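Long-range contact in glycoside hydrolase family protein (Novosphingobium sp. PP1Y, PDB 6Q2F), which probably hydrolyses terminal alpha-L-rhamnose residues from rhamnose-containing glycosides: residues Val269-Ala274 with Ile318-Val323. Sequence-based numbering, arbitrary orientation.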
# COMPACT_ATOMS: atom_id res chain seq x y z
N VAL A 269 -10.60 43.74 19.40
CA VAL A 269 -10.50 42.59 20.29
C VAL A 269 -9.18 41.89 19.99
O VAL A 269 -8.70 41.89 18.86
CB VAL A 269 -11.68 41.61 20.14
CG1 VAL A 269 -12.85 42.09 20.98
CG2 VAL A 269 -12.09 41.48 18.68
N THR A 270 -8.60 41.30 21.03
CA THR A 270 -7.33 40.59 20.93
C THR A 270 -7.62 39.10 20.76
O THR A 270 -8.17 38.47 21.66
CB THR A 270 -6.46 40.86 22.15
OG1 THR A 270 -7.06 40.26 23.30
CG2 THR A 270 -6.35 42.36 22.38
N VAL A 271 -7.26 38.55 19.60
CA VAL A 271 -7.53 37.16 19.25
C VAL A 271 -6.21 36.40 19.21
O VAL A 271 -5.20 36.92 18.73
CB VAL A 271 -8.24 37.07 17.89
CG1 VAL A 271 -8.43 35.62 17.48
CG2 VAL A 271 -9.59 37.77 17.97
N ARG A 272 -6.24 35.20 19.74
CA ARG A 272 -5.08 34.32 19.75
C ARG A 272 -5.30 32.99 19.04
O ARG A 272 -4.37 32.36 18.64
CB ARG A 272 -4.62 34.07 21.17
CG ARG A 272 -3.76 35.18 21.69
CD ARG A 272 -3.53 35.00 23.16
NE ARG A 272 -2.91 36.17 23.74
CZ ARG A 272 -3.59 37.27 24.07
NH1 ARG A 272 -4.89 37.32 23.88
NH2 ARG A 272 -2.96 38.30 24.58
N SER A 273 -6.55 32.57 18.92
CA SER A 273 -6.84 31.32 18.25
C SER A 273 -8.23 31.31 17.64
O SER A 273 -9.12 32.03 18.08
CB SER A 273 -6.70 30.15 19.23
OG SER A 273 -5.38 30.08 19.75
N ALA A 274 -8.39 30.48 16.62
CA ALA A 274 -9.66 30.35 15.97
C ALA A 274 -10.00 28.91 15.62
O ALA A 274 -9.16 28.17 15.24
CB ALA A 274 -9.64 31.15 14.70
N ILE A 318 -6.51 26.78 14.95
CA ILE A 318 -5.19 27.36 14.76
C ILE A 318 -5.00 28.38 15.87
O ILE A 318 -5.96 28.97 16.36
CB ILE A 318 -5.03 28.03 13.38
CG1 ILE A 318 -6.11 29.10 13.18
CG2 ILE A 318 -5.03 26.99 12.26
CD1 ILE A 318 -5.85 30.00 11.99
N SER A 319 -3.74 28.58 16.26
CA SER A 319 -3.37 29.56 17.26
C SER A 319 -2.21 30.38 16.74
O SER A 319 -1.42 29.92 15.91
CB SER A 319 -3.01 28.90 18.59
OG SER A 319 -2.80 29.87 19.59
N PHE A 320 -2.08 31.61 17.24
CA PHE A 320 -1.11 32.54 16.67
C PHE A 320 -0.76 33.61 17.70
O PHE A 320 -1.39 33.72 18.75
CB PHE A 320 -1.66 33.17 15.40
CG PHE A 320 -3.15 33.37 15.42
CD1 PHE A 320 -3.70 34.47 16.05
CD2 PHE A 320 -3.99 32.45 14.83
CE1 PHE A 320 -5.07 34.65 16.08
CE2 PHE A 320 -5.36 32.63 14.86
CZ PHE A 320 -5.90 33.73 15.48
N ALA A 321 0.26 34.39 17.37
CA ALA A 321 0.55 35.59 18.13
C ALA A 321 -0.66 36.52 18.09
O ALA A 321 -1.33 36.60 17.06
CB ALA A 321 1.79 36.29 17.57
N PRO A 322 -0.95 37.24 19.18
CA PRO A 322 -2.22 37.97 19.27
C PRO A 322 -2.40 38.98 18.14
O PRO A 322 -1.45 39.46 17.53
CB PRO A 322 -2.14 38.67 20.63
CG PRO A 322 -1.12 37.90 21.40
CD PRO A 322 -0.13 37.40 20.39
N VAL A 323 -3.67 39.30 17.88
CA VAL A 323 -4.05 40.27 16.86
C VAL A 323 -5.12 41.19 17.43
O VAL A 323 -6.13 40.71 17.97
CB VAL A 323 -4.58 39.57 15.60
CG1 VAL A 323 -5.15 40.58 14.63
CG2 VAL A 323 -3.47 38.76 14.95
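Phe320 lays one face of its ring over the backbone of Arg272, whose carbonyl O sits 3.3 Å above the ring plane, over its centre. The torsion behind this, chi1 33°, sets CG between the backbone N and the carbonyl carbon and folds the ring across the other strand. There CZ meets Val271 CG1 at 3.7 Å, and Ile318 CG1 lies in plane at the ring's edge; a broad, flat, apolar side chain suits this buried place. Replacing the ring with an alanine side chain is likely to cost Val271 CG1 its aromatic neighbour across the strands and open a gap over the backbone of Arg272. Phe320 N lies 2.8 Å from Arg272 O, a backbone hydrogen bond. From Val271–Val323 to Ser273–Ser319 the antiparallel register shifts by two, the extra residues lying in 318-323 around its corner at Ala321; Arg272 and Ser273 separately form a classic beta bulge opposite His374. Beyond it, Ala274 and Ile318 exchange two backbone bonds, Ala274 N to Ile318 O (2.9 Å) being one. Pro322, just past the corner, suits a turning chain, and its ring lies on the Arg272 guanidinium, CG 3.4 Å from NE, while NH1 bonds Ser375 O. Strand 316-325 is one of two outer strands of a four-stranded antiparallel sheet, with strand 268-277 between it and strand 366-374; Phe320 and Val323 pack on strands 293-297 and 303-308 of a six-stranded antiparallel sheet, as in a beta-sandwich.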